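Local coordinates for uncharacterized protein VPA0106 (Vibrio parahaemolyticus, PDB 3U07), which is of unknown function, pairs a DUF1254 with a DUF1214 domain and is probably made with a signal peptide, at residues S213-R218 / K257-G262; V27-D32 / Q240-E245; Y34-S39 / K233-K238; E42-F47 / V219-C224. The protein carries 2 engineered substitutions. One frame throughout, in Å; residues are numbered along the deposited sequence.

Overall arrangement
Helix 26-52 collects partners distant in sequence: interactions 2, 3 and 4 follow one another along it, meeting the loop after helix 233-239, helix 233-239 itself and helix 215-224 in turn; their centres lie about 8 Å (2 to 3) and 13 Å (3 to 4) apart. Interaction 1 ties helix 215-224 to helix 253-273, its centre about 9 Å from that of interaction 2. Val244 packs against Trp215, Leu216, Tyr36, Leu236 and Leu223, so that one valine touches residues of all the other contacts. Asn220 of interaction 4 hydrogen-bonds to Gly243 and Glu245 in the loop of interaction 2.

Interaction 1 (S213-R218 / K257-G262); sequences STWLER and KLAKVG
Trp215 and Leu216, at the start of helix 215-224, both meet Ala259 of helix 253-273. The indole is the polar half of the contact: Trp215 NE1 donates to Ala259 O over 2.9 Å, with an N-H...O angle of 172°. The acceptor lies in the ring plane, yet the N-H reaches the oxygen from above the carbonyl plane. Trp215 adopts the crowded position about its first torsion, CG lying between the backbone N and the carbonyl carbon (chi1 67°), and this swings the pyrrole edge across to the neighbouring helix. Leu216 instead sets CG beside its backbone N, and its two methyls divide the work: CD1 presses on Ala259 CB at a tight 3.5 Å, while CD2 lies 3.7 Å above the Trp215 ring, toward its rim. The small alanine thus receives a methyl on CB and an indole N-H on its carbonyl. The helix carrying both large side chains opens with a capping box, in which Glu217 N donates to Thr214 OG1 and Thr214 N to Glu217 OE1. Beyond the pair, Val244 packs on Trp215 and Leu216, and helix 26-52 borders the site, with Tyr34 edge-to-face to Trp215 and Asp41 salt-bridged to Arg218.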
loop_
_atom_site.group_PDB
_atom_site.type_symbol
_atom_site.label_atom_id
_atom_site.label_comp_id
_atom_site.label_asym_id
_atom_site.label_seq_id
_atom_site.Cartn_x
_atom_site.Cartn_y
_atom_site.Cartn_z
ATOM N N SER A 213 1.767 -25.876 -6.316
ATOM C CA SER A 213 2.468 -25.462 -7.529
ATOM C C SER A 213 3.861 -24.932 -7.202
ATOM O O SER A 213 4.214 -24.785 -6.031
ATOM C CB SER A 213 1.667 -24.368 -8.234
ATOM O OG SER A 213 1.416 -23.282 -7.354
ATOM N N THR A 214 4.656 -24.663 -8.235
ATOM C CA THR A 214 6.001 -24.109 -8.041
ATOM C C THR A 214 5.916 -22.600 -8.307
ATOM O O THR A 214 4.937 -22.123 -8.892
ATOM C CB THR A 214 7.025 -24.688 -9.032
ATOM O OG1 THR A 214 6.684 -24.267 -10.357
ATOM C CG2 THR A 214 7.046 -26.212 -8.964
ATOM N N TRP A 215 6.925 -21.838 -7.900
ATOM C CA TRP A 215 6.848 -20.407 -8.150
ATOM C C TRP A 215 6.944 -20.122 -9.645
ATOM O O TRP A 215 6.429 -19.116 -10.118
ATOM C CB TRP A 215 7.928 -19.637 -7.385
ATOM C CG TRP A 215 9.334 -19.887 -7.819
ATOM C CD1 TRP A 215 10.201 -20.802 -7.296
ATOM C CD2 TRP A 215 10.068 -19.156 -8.805
ATOM N NE1 TRP A 215 11.435 -20.676 -7.883
ATOM C CE2 TRP A 215 11.384 -19.670 -8.812
ATOM C CE3 TRP A 215 9.748 -18.107 -9.674
ATOM C CZ2 TRP A 215 12.374 -19.180 -9.661
ATOM C CZ3 TRP A 215 10.734 -17.617 -10.519
ATOM C CH2 TRP A 215 12.033 -18.150 -10.503
ATOM N N LEU A 216 7.594 -21.011 -10.391
ATOM C CA LEU A 216 7.710 -20.828 -11.833
ATOM C C LEU A 216 6.329 -20.843 -12.485
ATOM O O LEU A 216 6.016 -19.959 -13.280
ATOM C CB LEU A 216 8.576 -21.922 -12.466
ATOM C CG LEU A 216 10.092 -21.815 -12.292
ATOM C CD1 LEU A 216 10.752 -23.061 -12.868
ATOM C CD2 LEU A 216 10.615 -20.558 -12.988
ATOM N N GLU A 217 5.494 -21.825 -12.152
ATOM C CA GLU A 217 4.178 -21.863 -12.774
ATOM C C GLU A 217 3.279 -20.706 -12.359
ATOM O O GLU A 217 2.520 -20.191 -13.182
ATOM C CB GLU A 217 3.481 -23.216 -12.550
ATOM C CG GLU A 217 3.377 -23.730 -11.134
ATOM C CD GLU A 217 2.787 -25.139 -11.097
ATOM O OE1 GLU A 217 3.521 -26.094 -10.748
ATOM O OE2 GLU A 217 1.589 -25.287 -11.430
ATOM N N ARG A 218 3.377 -20.272 -11.104
ATOM C CA ARG A 218 2.560 -19.153 -10.648
ATOM C C ARG A 218 2.995 -17.863 -11.351
ATOM O O ARG A 218 2.165 -17.135 -11.893
ATOM C CB ARG A 218 2.663 -18.984 -9.126
ATOM C CG ARG A 218 2.001 -20.115 -8.323
ATOM C CD ARG A 218 1.970 -19.797 -6.827
ATOM N NE ARG A 218 3.308 -19.599 -6.270
ATOM C CZ ARG A 218 4.042 -20.551 -5.699
ATOM N NH1 ARG A 218 3.575 -21.789 -5.591
ATOM N NH2 ARG A 218 5.253 -20.265 -5.247
ATOM N N LYS A 257 14.963 -27.932 -10.789
ATOM C CA LYS A 257 16.009 -27.966 -9.771
ATOM C C LYS A 257 16.536 -26.563 -9.494
ATOM O O LYS A 257 16.745 -26.185 -8.345
ATOM C CB LYS A 257 17.165 -28.871 -10.212
ATOM C CG LYS A 257 18.277 -29.001 -9.172
ATOM C CD LYS A 257 19.331 -30.018 -9.590
ATOM C CE LYS A 257 20.618 -29.351 -10.052
ATOM N NZ LYS A 257 21.573 -30.335 -10.635
ATOM N N LEU A 258 16.749 -25.790 -10.554
ATOM C CA LEU A 258 17.246 -24.433 -10.397
ATOM C C LEU A 258 16.216 -23.572 -9.675
ATOM O O LEU A 258 16.575 -22.726 -8.853
ATOM C CB LEU A 258 17.589 -23.845 -11.764
ATOM C CG LEU A 258 18.837 -24.465 -12.398
ATOM C CD1 LEU A 258 19.018 -23.931 -13.807
ATOM C CD2 LEU A 258 20.055 -24.153 -11.550
ATOM N N ALA A 259 14.940 -23.803 -9.969
ATOM C CA ALA A 259 13.859 -23.057 -9.334
ATOM C C ALA A 259 13.854 -23.277 -7.818
ATOM O O ALA A 259 13.643 -22.327 -7.054
ATOM C CB ALA A 259 12.543 -23.491 -9.908
ATOM N N LYS A 260 14.061 -24.522 -7.385
ATOM C CA LYS A 260 14.091 -24.839 -5.956
ATOM C C LYS A 260 15.319 -24.173 -5.312
ATOM O O LYS A 260 15.209 -23.535 -4.264
ATOM C CB LYS A 260 14.152 -26.357 -5.777
ATOM C CG LYS A 260 14.354 -26.813 -4.352
ATOM C CD LYS A 260 13.266 -27.782 -3.922
ATOM C CE LYS A 260 13.583 -28.341 -2.545
ATOM N NZ LYS A 260 15.059 -28.515 -2.360
ATOM N N VAL A 261 16.483 -24.308 -5.931
ATOM C CA VAL A 261 17.680 -23.699 -5.375
ATOM C C VAL A 261 17.544 -22.174 -5.383
ATOM O O VAL A 261 17.923 -21.507 -4.417
ATOM C CB VAL A 261 18.888 -24.102 -6.200
ATOM C CG1 VAL A 261 20.087 -23.367 -5.724
ATOM C CG2 VAL A 261 19.114 -25.601 -6.075
ATOM N N GLY A 262 16.998 -21.624 -6.468
ATOM C CA GLY A 262 16.844 -20.183 -6.555
ATOM C C GLY A 262 15.945 -19.606 -5.482
ATOM O O GLY A 262 16.226 -18.538 -4.939
#

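Interaction 2 (V27-D32 / Q240-E245); sequences VDLAED and QSIGVE
Ile242, in the loop after helix 233-239, packs against Ala30 and Leu29 of helix 26-52, and the contrast between it and its neighbour Ser241 separates the tight side of this contact from the loose one. On the buried side Ile242 CD1 reaches the helix backbone, lying 3.7 Å from both Ala30 N and Ala30 CA and 4.0 Å from Ala30 CB. The CA atoms of Ala30 and Ile242 come within 6.1 Å, consistent with the short side chain of Ala30. Ile242 CG1 also meets Leu29 CG at 4.0 Å, the two side chains crossing obliquely. With CG1 beside the backbone N (chi1 -59°), the ethyl arm of the isoleucine is the branch that makes these contacts. Toward solvent the fit thins out: exposed Ser241 offers only OG, 3.5 Å from Leu29 CD2, a polar atom against a methyl. Gly243 follows with a positive phi of 108°, and Gly243 O and Glu245 N then bond to Asn220 of helix 215-224. Leu258 of helix 253-273 and Ala33 further enclose Ile242. No hydrogen bond joins the two segments, so their mutual attachment rests on apolar contact, while the polar ties of this loop run to other helices.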
loop_
_atom_site.group_PDB
_atom_site.type_symbol
_atom_site.label_atom_id
_atom_site.label_comp_id
_atom_site.label_asym_id
_atom_site.label_seq_id
_atom_site.Cartn_x
_atom_site.Cartn_y
_atom_site.Cartn_z
ATOM N N VAL A 27 23.331 -21.186 -10.645
ATOM C CA VAL A 27 22.754 -21.076 -9.308
ATOM C C VAL A 27 22.575 -19.586 -9.016
ATOM O O VAL A 27 21.594 -19.175 -8.388
ATOM C CB VAL A 27 23.681 -21.702 -8.243
ATOM C CG1 VAL A 27 23.191 -21.353 -6.843
ATOM C CG2 VAL A 27 23.711 -23.212 -8.421
ATOM N N ASP A 28 23.533 -18.781 -9.473
ATOM C CA ASP A 28 23.463 -17.336 -9.292
ATOM C C ASP A 28 22.280 -16.792 -10.098
ATOM O O ASP A 28 21.504 -15.969 -9.610
ATOM C CB ASP A 28 24.753 -16.661 -9.779
ATOM C CG ASP A 28 25.947 -16.959 -8.889
ATOM O OD1 ASP A 28 25.735 -17.390 -7.735
ATOM O OD2 ASP A 28 27.095 -16.746 -9.339
ATOM N N LEU A 29 22.147 -17.264 -11.333
ATOM C CA LEU A 29 21.062 -16.813 -12.197
ATOM C C LEU A 29 19.725 -17.214 -11.592
ATOM O O LEU A 29 18.788 -16.415 -11.556
ATOM C CB LEU A 29 21.214 -17.408 -13.601
ATOM C CG LEU A 29 20.364 -16.768 -14.703
ATOM C CD1 LEU A 29 20.586 -15.262 -14.712
ATOM C CD2 LEU A 29 20.736 -17.367 -16.052
ATOM N N ALA A 30 19.646 -18.449 -11.101
ATOM C CA ALA A 30 18.417 -18.951 -10.491
ATOM C C ALA A 30 18.004 -18.090 -9.295
ATOM O O ALA A 30 16.817 -17.837 -9.087
ATOM C CB ALA A 30 18.598 -20.406 -10.060
ATOM N N GLU A 31 18.979 -17.637 -8.512
ATOM C CA GLU A 31 18.680 -16.795 -7.356
ATOM C C GLU A 31 18.088 -15.465 -7.816
ATOM O O GLU A 31 17.094 -14.988 -7.267
ATOM C CB GLU A 31 19.945 -16.510 -6.539
ATOM C CG GLU A 31 19.685 -15.613 -5.332
ATOM C CD GLU A 31 20.949 -15.276 -4.557
ATOM O OE1 GLU A 31 21.976 -15.950 -4.763
ATOM O OE2 GLU A 31 20.910 -14.342 -3.730
ATOM N N ASP A 32 18.712 -14.859 -8.822
ATOM C CA ASP A 32 18.217 -13.593 -9.331
ATOM C C ASP A 32 16.856 -13.787 -9.996
ATOM O O ASP A 32 15.990 -12.927 -9.896
ATOM C CB ASP A 32 19.211 -12.987 -10.326
ATOM C CG ASP A 32 20.522 -12.585 -9.671
ATOM O OD1 ASP A 32 20.510 -12.230 -8.474
ATOM O OD2 ASP A 32 21.563 -12.609 -10.357
ATOM N N GLN A 240 15.393 -16.344 -18.764
ATOM C CA GLN A 240 14.741 -17.304 -19.640
ATOM C C GLN A 240 15.184 -18.760 -19.478
ATOM O O GLN A 240 14.355 -19.669 -19.486
ATOM C CB GLN A 240 14.936 -16.870 -21.090
ATOM C CG GLN A 240 14.032 -17.571 -22.079
ATOM C CD GLN A 240 14.112 -16.944 -23.449
ATOM O OE1 GLN A 240 15.057 -17.182 -24.199
ATOM N NE2 GLN A 240 13.126 -16.116 -23.777
ATOM N N SER A 241 16.483 -18.987 -19.336
ATOM C CA SER A 241 16.996 -20.348 -19.192
ATOM C C SER A 241 16.510 -20.999 -17.904
ATOM O O SER A 241 16.474 -22.223 -17.789
ATOM C CB SER A 241 18.529 -20.347 -19.222
ATOM O OG SER A 241 19.070 -19.644 -18.114
ATOM N N ILE A 242 16.128 -20.174 -16.938
ATOM C CA ILE A 242 15.647 -20.677 -15.661
ATOM C C ILE A 242 14.219 -21.194 -15.798
ATOM O O ILE A 242 13.765 -21.981 -14.979
ATOM C CB ILE A 242 15.697 -19.573 -14.572
ATOM C CG1 ILE A 242 17.136 -19.072 -14.411
ATOM C CG2 ILE A 242 15.177 -20.107 -13.246
ATOM C CD1 ILE A 242 18.130 -20.148 -13.993
ATOM N N GLY A 243 13.516 -20.754 -16.838
ATOM C CA GLY A 243 12.147 -21.205 -17.034
ATOM C C GLY A 243 11.089 -20.147 -16.757
ATOM O O GLY A 243 9.889 -20.433 -16.790
ATOM N N VAL A 244 11.525 -18.924 -16.464
ATOM C CA VAL A 244 10.596 -17.822 -16.205
ATOM C C VAL A 244 10.246 -17.261 -17.572
ATOM O O VAL A 244 11.098 -16.696 -18.256
ATOM C CB VAL A 244 11.246 -16.711 -15.362
ATOM C CG1 VAL A 244 10.204 -15.640 -15.022
ATOM C CG2 VAL A 244 11.837 -17.310 -14.097
ATOM N N GLU A 245 8.989 -17.410 -17.962
ATOM C CA GLU A 245 8.552 -16.972 -19.279
ATOM C C GLU A 245 7.022 -16.954 -19.307
ATOM O O GLU A 245 6.390 -17.904 -18.847
ATOM C CB GLU A 245 9.091 -17.964 -20.306
ATOM C CG GLU A 245 8.714 -17.702 -21.746
ATOM C CD GLU A 245 9.284 -18.769 -22.658
ATOM O OE1 GLU A 245 10.490 -19.059 -22.537
ATOM O OE2 GLU A 245 8.533 -19.316 -23.486
#

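Interaction 3 (Y34-S39 / K233-K238); sequences YIYGYS and KQWLDK
Tyr36 slants across Trp235, its CD1 lying 3.5 Å from Trp235 CB and 3.8 Å from Trp235 CG. The phenol and the five-membered ring of the indole are near parallel, at 29°, but they are slid apart with centroids 5.5 Å distant, so overlap is slight and the closest touch is to the tryptophan's CB. On the same side of the phenol plane, but toward CE2 and OH, Leu236 CD2 lies 3.8 Å from Tyr36 CE2 and 3.7 Å from Tyr36 OH. Both partners hold CG beside the backbone N, while Tyr36 extends its own CG opposite its N (chi1 153°), sending the phenol out from helix 26-52 toward two consecutive residues of helix 233-239. Val244 and Leu223 add further apolar cover. The polar ends are bonded outside these segments: Tyr36 OH to Asp232 OD2, Trp235 NE1 to Gly291 O. The chemistry is therefore divided, with carbon atoms making the contact between the helices and hydrogen bonds to other residues satisfying the buried hydroxyl and indole nitrogen.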
loop_
_atom_site.group_PDB
_atom_site.type_symbol
_atom_site.label_atom_id
_atom_site.label_comp_id
_atom_site.label_asym_id
_atom_site.label_seq_id
_atom_site.Cartn_x
_atom_site.Cartn_y
_atom_site.Cartn_z
ATOM N N TYR A 34 14.504 -15.923 -9.188
ATOM C CA TYR A 34 13.486 -15.987 -8.159
ATOM C C TYR A 34 13.229 -14.611 -7.537
ATOM O O TYR A 34 12.082 -14.254 -7.264
ATOM C CB TYR A 34 13.874 -16.962 -7.048
ATOM C CG TYR A 34 12.888 -16.928 -5.904
ATOM C CD1 TYR A 34 11.653 -17.568 -6.003
ATOM C CD2 TYR A 34 13.155 -16.188 -4.754
ATOM C CE1 TYR A 34 10.705 -17.466 -4.982
ATOM C CE2 TYR A 34 12.211 -16.081 -3.728
ATOM C CZ TYR A 34 10.995 -16.720 -3.850
ATOM O OH TYR A 34 10.074 -16.615 -2.834
ATOM N N ILE A 35 14.291 -13.843 -7.301
ATOM C CA ILE A 35 14.128 -12.524 -6.700
ATOM C C ILE A 35 13.297 -11.609 -7.607
ATOM O O ILE A 35 12.506 -10.803 -7.114
ATOM C CB ILE A 35 15.505 -11.905 -6.343
ATOM C CG1 ILE A 35 16.080 -12.640 -5.120
ATOM C CG2 ILE A 35 15.356 -10.416 -6.017
ATOM C CD1 ILE A 35 17.538 -12.332 -4.830
ATOM N N TYR A 36 13.458 -11.737 -8.923
ATOM C CA TYR A 36 12.652 -10.944 -9.857
ATOM C C TYR A 36 11.197 -11.419 -9.751
ATOM O O TYR A 36 10.265 -10.612 -9.684
ATOM C CB TYR A 36 13.127 -11.140 -11.304
ATOM C CG TYR A 36 12.032 -10.930 -12.338
ATOM C CD1 TYR A 36 11.639 -9.646 -12.731
ATOM C CD2 TYR A 36 11.343 -12.019 -12.873
ATOM C CE1 TYR A 36 10.578 -9.455 -13.628
ATOM C CE2 TYR A 36 10.283 -11.840 -13.771
ATOM C CZ TYR A 36 9.905 -10.559 -14.140
ATOM O OH TYR A 36 8.843 -10.399 -15.006
ATOM N N GLY A 37 11.014 -12.737 -9.711
ATOM C CA GLY A 37 9.674 -13.304 -9.638
ATOM C C GLY A 37 8.960 -13.149 -8.311
ATOM O O GLY A 37 7.724 -13.173 -8.254
ATOM N N TYR A 38 9.738 -12.971 -7.248
ATOM C CA TYR A 38 9.197 -12.826 -5.895
ATOM C C TYR A 38 8.021 -11.860 -5.768
ATOM O O TYR A 38 6.969 -12.218 -5.233
ATOM C CB TYR A 38 10.306 -12.379 -4.936
ATOM C CG TYR A 38 9.834 -12.118 -3.523
ATOM C CD1 TYR A 38 9.680 -13.161 -2.608
ATOM C CD2 TYR A 38 9.534 -10.823 -3.102
ATOM C CE1 TYR A 38 9.240 -12.919 -1.302
ATOM C CE2 TYR A 38 9.093 -10.570 -1.803
ATOM C CZ TYR A 38 8.948 -11.619 -0.910
ATOM O OH TYR A 38 8.515 -11.362 0.372
ATOM N N SER A 39 8.199 -10.633 -6.244
ATOM C CA SER A 39 7.133 -9.638 -6.138
ATOM C C SER A 39 5.847 -10.102 -6.822
ATOM O O SER A 39 4.754 -9.923 -6.293
ATOM C CB SER A 39 7.594 -8.299 -6.726
ATOM O OG SER A 39 8.698 -7.784 -6.001
ATOM N N LYS A 233 10.605 -7.090 -20.097
ATOM C CA LYS A 233 11.535 -7.699 -21.035
ATOM C C LYS A 233 12.990 -7.670 -20.593
ATOM O O LYS A 233 13.696 -8.670 -20.718
ATOM C CB LYS A 233 11.401 -7.044 -22.413
ATOM C CG LYS A 233 12.308 -7.662 -23.460
ATOM C CD LYS A 233 12.058 -7.086 -24.844
ATOM C CE LYS A 233 13.136 -7.543 -25.817
ATOM N NZ LYS A 233 13.263 -9.026 -25.858
ATOM N N GLN A 234 13.443 -6.535 -20.076
ATOM C CA GLN A 234 14.830 -6.430 -19.639
ATOM C C GLN A 234 15.154 -7.507 -18.604
ATOM O O GLN A 234 16.251 -8.065 -18.599
ATOM C CB GLN A 234 15.120 -5.038 -19.063
ATOM C CG GLN A 234 14.324 -4.692 -17.820
ATOM C CD GLN A 234 12.923 -4.194 -18.128
ATOM O OE1 GLN A 234 12.374 -4.448 -19.204
ATOM N NE2 GLN A 234 12.330 -3.488 -17.172
ATOM N N TRP A 235 14.193 -7.815 -17.742
ATOM C CA TRP A 235 14.406 -8.831 -16.715
ATOM C C TRP A 235 14.197 -10.236 -17.266
ATOM O O TRP A 235 14.996 -11.136 -17.009
ATOM C CB TRP A 235 13.460 -8.604 -15.539
ATOM C CG TRP A 235 13.574 -7.244 -14.927
ATOM C CD1 TRP A 235 12.614 -6.271 -14.901
ATOM C CD2 TRP A 235 14.706 -6.708 -14.235
ATOM N NE1 TRP A 235 13.077 -5.163 -14.231
ATOM C CE2 TRP A 235 14.359 -5.404 -13.812
ATOM C CE3 TRP A 235 15.981 -7.203 -13.929
ATOM C CZ2 TRP A 235 15.241 -4.587 -13.096
ATOM C CZ3 TRP A 235 16.860 -6.390 -13.216
ATOM C CH2 TRP A 235 16.482 -5.094 -12.808
ATOM N N LEU A 236 13.128 -10.418 -18.035
ATOM C CA LEU A 236 12.814 -11.725 -18.600
ATOM C C LEU A 236 13.860 -12.242 -19.571
ATOM O O LEU A 236 14.044 -13.451 -19.695
ATOM C CB LEU A 236 11.437 -11.697 -19.275
ATOM C CG LEU A 236 10.283 -11.560 -18.275
ATOM C CD1 LEU A 236 8.984 -11.265 -19.007
ATOM C CD2 LEU A 236 10.175 -12.840 -17.451
ATOM N N ASP A 237 14.547 -11.345 -20.267
ATOM C CA ASP A 237 15.573 -11.795 -21.196
ATOM C C ASP A 237 16.720 -12.474 -20.447
ATOM O O ASP A 237 17.368 -13.377 -20.973
ATOM C CB ASP A 237 16.117 -10.628 -22.025
ATOM C CG ASP A 237 15.174 -10.216 -23.152
ATOM O OD1 ASP A 237 14.343 -11.050 -23.575
ATOM O OD2 ASP A 237 15.276 -9.065 -23.624
ATOM N N LYS A 238 16.954 -12.052 -19.209
ATOM C CA LYS A 238 18.032 -12.615 -18.397
ATOM C C LYS A 238 17.704 -13.969 -17.763
ATOM O O LYS A 238 18.565 -14.844 -17.662
ATOM C CB LYS A 238 18.399 -11.646 -17.263
ATOM C CG LYS A 238 18.788 -10.240 -17.696
ATOM C CD LYS A 238 19.015 -9.342 -16.489
ATOM C CE LYS A 238 19.442 -7.943 -16.907
ATOM N NZ LYS A 238 20.382 -7.339 -15.920
#

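Interaction 4 (E42-F47 / V219-C224); sequences EAYKFF and VNFVLC
Tyr44 of helix 26-52 meets Phe221 and Val222 of helix 215-224 in a helix-helix contact of the all-helical part of the chain that stands beside its beta sheets. Along 219-224, Val219 turns away from the 42-47 segment, though its CG2 packs on Gly37 O, about two turns before Tyr44 in helix 26-52. Asn220 faces elsewhere, its ND2 bonding to Lys248 O and so fastening the loop that follows helix 233-239. Phe221 then brings its ring to Tyr44 in an offset edge-to-face pair: the phenylalanine edge is directed at the tyrosine face, the planes stand at 64°, and the centroids are 5.8 Å apart. The nearest atoms are Phe221 CE2 and Tyr44 CE1, at 4.0 Å. Next comes Val222, which uses a single methyl. With CG1 opposite the backbone N (chi1 172°), CG2 falls beside that N and reaches Tyr44 CB at 3.8 Å. Leu223 turns to Ile40 and Tyr36, about one and two turns before Tyr44. Cys224 closes the segment with a disulfide to Cys247, a covalent link between the end of this helix and the loop before helix 253-273. Tyr44 OH is hydrogen-bonded to Pro208 O, and at the other end of the same ring Tyr44 CD1 rests 3.7 Å from Val222 CG2.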
loop_
_atom_site.group_PDB
_atom_site.type_symbol
_atom_site.label_atom_id
_atom_site.label_comp_id
_atom_site.label_asym_id
_atom_site.label_seq_id
_atom_site.Cartn_x
_atom_site.Cartn_y
_atom_site.Cartn_z
ATOM N N GLU A 42 4.370 -13.242 -4.763
ATOM C CA GLU A 42 3.699 -12.866 -3.525
ATOM C C GLU A 42 2.399 -12.106 -3.785
ATOM O O GLU A 42 1.434 -12.245 -3.036
ATOM C CB GLU A 42 4.645 -12.053 -2.636
ATOM C CG GLU A 42 5.887 -12.831 -2.174
ATOM C CD GLU A 42 5.541 -14.082 -1.370
ATOM O OE1 GLU A 42 4.747 -13.973 -0.414
ATOM O OE2 GLU A 42 6.065 -15.173 -1.689
ATOM N N ALA A 43 2.359 -11.307 -4.847
ATOM C CA ALA A 43 1.134 -10.575 -5.168
ATOM C C ALA A 43 0.071 -11.610 -5.549
ATOM O O ALA A 43 -1.084 -11.514 -5.135
ATOM C CB ALA A 43 1.373 -9.614 -6.324
ATOM N N TYR A 44 0.469 -12.605 -6.337
ATOM C CA TYR A 44 -0.463 -13.653 -6.733
ATOM C C TYR A 44 -0.981 -14.405 -5.503
ATOM O O TYR A 44 -2.188 -14.576 -5.345
ATOM C CB TYR A 44 0.190 -14.665 -7.680
ATOM C CG TYR A 44 -0.772 -15.775 -8.055
ATOM C CD1 TYR A 44 -1.911 -15.502 -8.813
ATOM C CD2 TYR A 44 -0.591 -17.078 -7.587
ATOM C CE1 TYR A 44 -2.846 -16.492 -9.096
ATOM C CE2 TYR A 44 -1.525 -18.078 -7.861
ATOM C CZ TYR A 44 -2.651 -17.775 -8.617
ATOM O OH TYR A 44 -3.591 -18.740 -8.885
ATOM N N LYS A 45 -0.071 -14.857 -4.641
ATOM C CA LYS A 45 -0.474 -15.589 -3.438
ATOM C C LYS A 45 -1.483 -14.778 -2.643
ATOM O O LYS A 45 -2.484 -15.310 -2.157
ATOM C CB LYS A 45 0.735 -15.900 -2.547
ATOM C CG LYS A 45 1.724 -16.916 -3.103
ATOM C CD LYS A 45 2.864 -17.130 -2.103
ATOM C CE LYS A 45 3.985 -17.983 -2.673
ATOM N NZ LYS A 45 5.149 -18.040 -1.740
ATOM N N PHE A 46 -1.218 -13.482 -2.508
ATOM C CA PHE A 46 -2.123 -12.617 -1.765
ATOM C C PHE A 46 -3.487 -12.570 -2.454
ATOM O O PHE A 46 -4.519 -12.632 -1.800
ATOM C CB PHE A 46 -1.557 -11.202 -1.663
ATOM C CG PHE A 46 -2.426 -10.266 -0.870
ATOM C CD1 PHE A 46 -2.222 -10.093 0.496
ATOM C CD2 PHE A 46 -3.469 -9.582 -1.484
ATOM C CE1 PHE A 46 -3.045 -9.248 1.239
ATOM C CE2 PHE A 46 -4.295 -8.737 -0.752
ATOM C CZ PHE A 46 -4.085 -8.571 0.613
ATOM N N PHE A 47 -3.484 -12.448 -3.775
ATOM C CA PHE A 47 -4.732 -12.409 -4.533
ATOM C C PHE A 47 -5.481 -13.733 -4.367
ATOM O O PHE A 47 -6.700 -13.754 -4.195
ATOM C CB PHE A 47 -4.444 -12.174 -6.022
ATOM C CG PHE A 47 -5.665 -12.266 -6.900
ATOM C CD1 PHE A 47 -6.611 -11.240 -6.921
ATOM C CD2 PHE A 47 -5.886 -13.392 -7.688
ATOM C CE1 PHE A 47 -7.757 -11.338 -7.708
ATOM C CE2 PHE A 47 -7.034 -13.500 -8.478
ATOM C CZ PHE A 47 -7.969 -12.471 -8.488
ATOM N N VAL A 219 4.297 -17.587 -11.351
ATOM C CA VAL A 219 4.805 -16.386 -11.999
ATOM C C VAL A 219 4.518 -16.391 -13.509
ATOM O O VAL A 219 4.080 -15.382 -14.058
ATOM C CB VAL A 219 6.325 -16.221 -11.762
ATOM C CG1 VAL A 219 6.875 -15.080 -12.630
ATOM C CG2 VAL A 219 6.588 -15.920 -10.283
ATOM N N ASN A 220 4.770 -17.513 -14.184
ATOM C CA ASN A 220 4.511 -17.594 -15.626
ATOM C C ASN A 220 3.020 -17.417 -15.913
ATOM O O ASN A 220 2.639 -16.852 -16.939
ATOM C CB ASN A 220 4.999 -18.931 -16.196
ATOM C CG ASN A 220 6.512 -19.046 -16.195
ATOM O OD1 ASN A 220 7.220 -18.091 -15.875
ATOM N ND2 ASN A 220 7.016 -20.215 -16.562
ATOM N N PHE A 221 2.180 -17.898 -15.002
ATOM C CA PHE A 221 0.734 -17.765 -15.147
ATOM C C PHE A 221 0.333 -16.283 -15.106
ATOM O O PHE A 221 -0.420 -15.803 -15.957
ATOM C CB PHE A 221 0.021 -18.509 -14.014
ATOM C CG PHE A 221 -1.458 -18.265 -13.968
ATOM C CD1 PHE A 221 -2.315 -18.931 -14.839
ATOM C CD2 PHE A 221 -1.994 -17.353 -13.064
ATOM C CE1 PHE A 221 -3.693 -18.694 -14.806
ATOM C CE2 PHE A 221 -3.365 -17.105 -13.021
ATOM C CZ PHE A 221 -4.217 -17.778 -13.895
ATOM N N VAL A 222 0.830 -15.564 -14.105
ATOM C CA VAL A 222 0.517 -14.145 -13.977
ATOM C C VAL A 222 1.094 -13.349 -15.145
ATOM O O VAL A 222 0.445 -12.448 -15.674
ATOM C CB VAL A 222 1.074 -13.569 -12.660
ATOM C CG1 VAL A 222 0.914 -12.057 -12.644
ATOM C CG2 VAL A 222 0.341 -14.193 -11.482
ATOM N N LEU A 223 2.316 -13.691 -15.536
ATOM C CA LEU A 223 3.005 -13.023 -16.637
ATOM C C LEU A 223 2.180 -13.122 -17.919
ATOM O O LEU A 223 2.158 -12.206 -18.730
ATOM C CB LEU A 223 4.368 -13.687 -16.864
ATOM C CG LEU A 223 5.717 -12.983 -16.632
ATOM C CD1 LEU A 223 5.597 -11.720 -15.822
ATOM C CD2 LEU A 223 6.637 -13.979 -15.955
ATOM N N CYS A 224 1.501 -14.249 -18.081
ATOM C CA CYS A 224 0.689 -14.500 -19.264
ATOM C C CYS A 224 -0.546 -13.607 -19.319
ATOM O O CYS A 224 -0.941 -13.155 -20.389
ATOM C CB CYS A 224 0.244 -15.970 -19.279
ATOM S SG CYS A 224 -0.370 -16.567 -20.891
#